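Local coordinates for protein probable fumarate reductase Ifc3 (Shewanella frigidimarina, PDB 1QO8) that reduces fumarate to succinate in an essentially one-way reaction, using FAD and four covalently bound c-type hemes, and may also take part in electron transport to ferric iron, at residues Q216-L221 with D254-A259. Sequence-based numbering, arbitrary orientation.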
ATOM      1  N   GLN A 216      15.294  29.525  12.489  1.00 52.46           N
ATOM      2  CA  GLN A 216      15.908  30.771  12.126  1.00 55.09           C
ATOM      3  C   GLN A 216      15.400  31.399  10.842  1.00 53.86           C
ATOM      4  O   GLN A 216      15.071  32.596  10.802  1.00 55.40           O
ATOM      5  CB  GLN A 216      17.414  30.575  11.946  1.00 59.91           C
ATOM      6  CG  GLN A 216      18.183  30.590  13.253  1.00 62.81           C
ATOM      7  CD  GLN A 216      19.624  30.214  12.934  1.00 67.69           C
ATOM      8  OE1 GLN A 216      20.421  31.081  12.532  1.00 72.26           O
ATOM      9  NE2 GLN A 216      19.980  28.958  13.058  1.00 67.41           N
ATOM     10  N   TRP A 217      15.282  30.568   9.820  1.00 51.01           N
ATOM     11  CA  TRP A 217      14.614  30.964   8.585  1.00 46.01           C
ATOM     12  C   TRP A 217      13.226  31.471   8.837  1.00 44.29           C
ATOM     13  O   TRP A 217      12.844  32.509   8.330  1.00 43.04           O
ATOM     14  CB  TRP A 217      14.656  29.768   7.630  1.00 48.27           C
ATOM     15  CG  TRP A 217      13.610  29.776   6.543  1.00 49.19           C
ATOM     16  CD1 TRP A 217      12.489  29.030   6.428  1.00 50.69           C
ATOM     17  CD2 TRP A 217      13.619  30.652   5.412  1.00 53.41           C
ATOM     18  NE1 TRP A 217      11.778  29.341   5.274  1.00 52.35           N
ATOM     19  CE2 TRP A 217      12.489  30.341   4.620  1.00 53.94           C
ATOM     20  CE3 TRP A 217      14.496  31.653   4.979  1.00 54.36           C
ATOM     21  CZ2 TRP A 217      12.228  31.008   3.446  1.00 52.88           C
ATOM     22  CZ3 TRP A 217      14.225  32.300   3.798  1.00 56.09           C
ATOM     23  CH2 TRP A 217      13.078  32.010   3.057  1.00 54.10           C
ATOM     24  N   LEU A 218      12.381  30.782   9.633  1.00 44.13           N
ATOM     25  CA  LEU A 218      11.034  31.347   9.865  1.00 43.38           C
ATOM     26  C   LEU A 218      11.074  32.676  10.627  1.00 46.39           C
ATOM     27  O   LEU A 218      10.221  33.554  10.387  1.00 45.12           O
ATOM     28  CB  LEU A 218      10.154  30.304  10.540  1.00 43.90           C
ATOM     29  CG  LEU A 218       9.912  29.019   9.706  1.00 42.85           C
ATOM     30  CD1 LEU A 218       9.313  27.908  10.549  1.00 42.19           C
ATOM     31  CD2 LEU A 218       9.039  29.324   8.500  1.00 42.94           C
ATOM     32  N   GLU A 219      11.969  32.763  11.610  1.00 46.77           N
ATOM     33  CA  GLU A 219      12.244  33.950  12.368  1.00 50.99           C
ATOM     34  C   GLU A 219      12.780  35.103  11.502  1.00 49.89           C
ATOM     35  O   GLU A 219      12.222  36.169  11.684  1.00 50.30           O
ATOM     36  CB  GLU A 219      13.346  33.755  13.451  1.00 50.53           C
ATOM     37  CG  GLU A 219      12.653  32.930  14.558  1.00 54.82           C
ATOM     38  CD  GLU A 219      13.696  32.412  15.517  1.00 55.95           C
ATOM     39  OE1 GLU A 219      14.801  32.069  15.034  1.00 57.50           O
ATOM     40  OE2 GLU A 219      13.441  32.414  16.734  1.00 57.10           O
ATOM     41  N   SER A 220      13.663  34.841  10.556  1.00 49.87           N
ATOM     42  CA  SER A 220      13.995  35.916   9.620  1.00 53.20           C
ATOM     43  C   SER A 220      12.755  36.438   8.910  1.00 53.51           C
ATOM     44  O   SER A 220      12.804  37.572   8.439  1.00 56.40           O
ATOM     45  CB  SER A 220      14.991  35.533   8.549  1.00 53.94           C
ATOM     46  OG  SER A 220      14.574  34.440   7.741  1.00 53.04           O
ATOM     47  N   LEU A 221      11.644  35.730   8.772  1.00 51.86           N
ATOM     48  CA  LEU A 221      10.498  36.210   8.040  1.00 49.27           C
ATOM     49  C   LEU A 221       9.576  36.862   9.038  1.00 51.12           C
ATOM     50  O   LEU A 221       8.553  37.262   8.510  1.00 52.04           O
ATOM     51  CB  LEU A 221       9.765  35.041   7.331  1.00 50.22           C
ATOM     52  CG  LEU A 221      10.673  34.160   6.453  1.00 52.05           C
ATOM     53  CD1 LEU A 221       9.950  32.989   5.746  1.00 47.50           C
ATOM     54  CD2 LEU A 221      11.433  35.009   5.424  1.00 50.80           C
ATOM     55  N   ASP A 254       0.633  32.274   8.712  1.00 42.44           N
ATOM     56  CA  ASP A 254       0.518  33.752   8.586  1.00 45.06           C
ATOM     57  C   ASP A 254       1.864  34.298   8.120  1.00 45.68           C
ATOM     58  O   ASP A 254       1.944  35.122   7.180  1.00 44.96           O
ATOM     59  CB  ASP A 254       0.011  34.471   9.827  1.00 44.92           C
ATOM     60  CG  ASP A 254      -1.471  34.228  10.087  1.00 50.08           C
ATOM     61  OD1 ASP A 254      -2.272  33.601   9.341  1.00 51.78           O
ATOM     62  OD2 ASP A 254      -2.037  34.663  11.127  1.00 50.90           O
ATOM     63  N   THR A 255       2.981  33.825   8.668  1.00 43.61           N
ATOM     64  CA  THR A 255       4.284  34.359   8.346  1.00 45.30           C
ATOM     65  C   THR A 255       4.696  34.022   6.901  1.00 46.96           C
ATOM     66  O   THR A 255       5.266  34.841   6.213  1.00 43.19           O
ATOM     67  CB  THR A 255       5.364  33.797   9.276  1.00 46.86           C
ATOM     68  OG1 THR A 255       4.949  34.137  10.585  1.00 49.04           O
ATOM     69  CG2 THR A 255       6.704  34.422   9.001  1.00 48.66           C
ATOM     70  N   LEU A 256       4.427  32.793   6.450  1.00 45.79           N
ATOM     71  CA  LEU A 256       4.765  32.347   5.120  1.00 47.04           C
ATOM     72  C   LEU A 256       3.824  33.009   4.099  1.00 46.89           C
ATOM     73  O   LEU A 256       4.355  33.383   3.073  1.00 48.02           O
ATOM     74  CB  LEU A 256       4.718  30.803   5.017  1.00 42.41           C
ATOM     75  CG  LEU A 256       5.709  30.063   5.890  1.00 43.95           C
ATOM     76  CD1 LEU A 256       5.223  28.611   6.146  1.00 42.25           C
ATOM     77  CD2 LEU A 256       7.160  30.081   5.343  1.00 37.53           C
ATOM     78  N   ARG A 257       2.534  33.221   4.362  1.00 46.11           N
ATOM     79  CA  ARG A 257       1.685  33.941   3.469  1.00 47.77           C
ATOM     80  C   ARG A 257       2.212  35.376   3.202  1.00 51.15           C
ATOM     81  O   ARG A 257       2.179  35.841   2.045  1.00 49.77           O
ATOM     82  CB  ARG A 257       0.242  34.143   3.945  1.00 45.63           C
ATOM     83  CG  ARG A 257      -0.570  32.869   4.050  1.00 44.03           C
ATOM     84  CD  ARG A 257      -1.873  33.126   4.797  1.00 42.55           C
ATOM     85  NE  ARG A 257      -2.801  32.019   4.584  1.00 38.87           N
ATOM     86  CZ  ARG A 257      -3.952  32.017   5.227  1.00 38.39           C
ATOM     87  NH1 ARG A 257      -4.222  32.976   6.132  1.00 39.75           N
ATOM     88  NH2 ARG A 257      -4.834  31.059   5.073  1.00 35.79           N
ATOM     89  N   LYS A 258       2.521  36.092   4.289  1.00 51.64           N
ATOM     90  CA  LYS A 258       3.060  37.430   4.119  1.00 54.27           C
ATOM     91  C   LYS A 258       4.409  37.394   3.405  1.00 51.02           C
ATOM     92  O   LYS A 258       4.536  38.147   2.431  1.00 49.22           O
ATOM     93  CB  LYS A 258       3.256  38.248   5.411  1.00 57.78           C
ATOM     94  CG  LYS A 258       1.871  38.362   6.073  1.00 65.46           C
ATOM     95  CD  LYS A 258       1.694  39.727   6.698  1.00 70.19           C
ATOM     96  CE  LYS A 258       0.211  40.053   6.973  1.00 73.10           C
ATOM     97  NZ  LYS A 258       0.250  41.507   7.448  1.00 76.30           N
ATOM     98  N   ALA A 259       5.332  36.535   3.766  1.00 46.35           N
ATOM     99  CA  ALA A 259       6.570  36.491   2.985  1.00 46.66           C
ATOM    100  C   ALA A 259       6.355  36.051   1.543  1.00 48.96           C
ATOM    101  O   ALA A 259       7.093  36.624   0.713  1.00 48.90           O
ATOM    102  CB  ALA A 259       7.652  35.671   3.653  1.00 46.14           C
TER
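Trp217 O, beside the turn that delivers Leu221 to the helix 248-262, receives two donors: Ser220 OG at 2.7 Å and, weakly, Leu221 N at 3.5 Å. The hydroxyl is tilted 24° from the carbonyl plane; serine's short side chain can fold back onto its own helix. Leu221 N makes its shorter bond, 3.1 Å, to Leu218 O. No hydrogen bond crosses between the segments. Instead, Thr255 sets its methyl CG2 3.4 Å from Leu221 O and against Leu221 CB. With CG2 anti to the backbone N, OG1 (chi1 -58°) stays beside that N and bonds to Glu251 O one turn back, leaving threonine an apolar face for the contact. Both helices belong to the FAD-binding domain, of the FAD-dependent oxidoreductase 2 family, and pack beside helix 131-143, whose first turn completes a probable Rossmann-type GxGxxG motif. Leu256 touches Phe134 and Asn135 there, while its CD2 lies 3.8 Å from Leu218 CD2 and also meets Leu221 CD1; leucine's branched methyls suit this buried interface. Leu218 rests on Val549 of helix 543-563. Leu221 CD1 also sits 3.7 Å above the Trp217 ring plane, offset toward the rim, and touches Ala259 CB, small where Leu221 CA and Ala259 CA come within 6.4 Å.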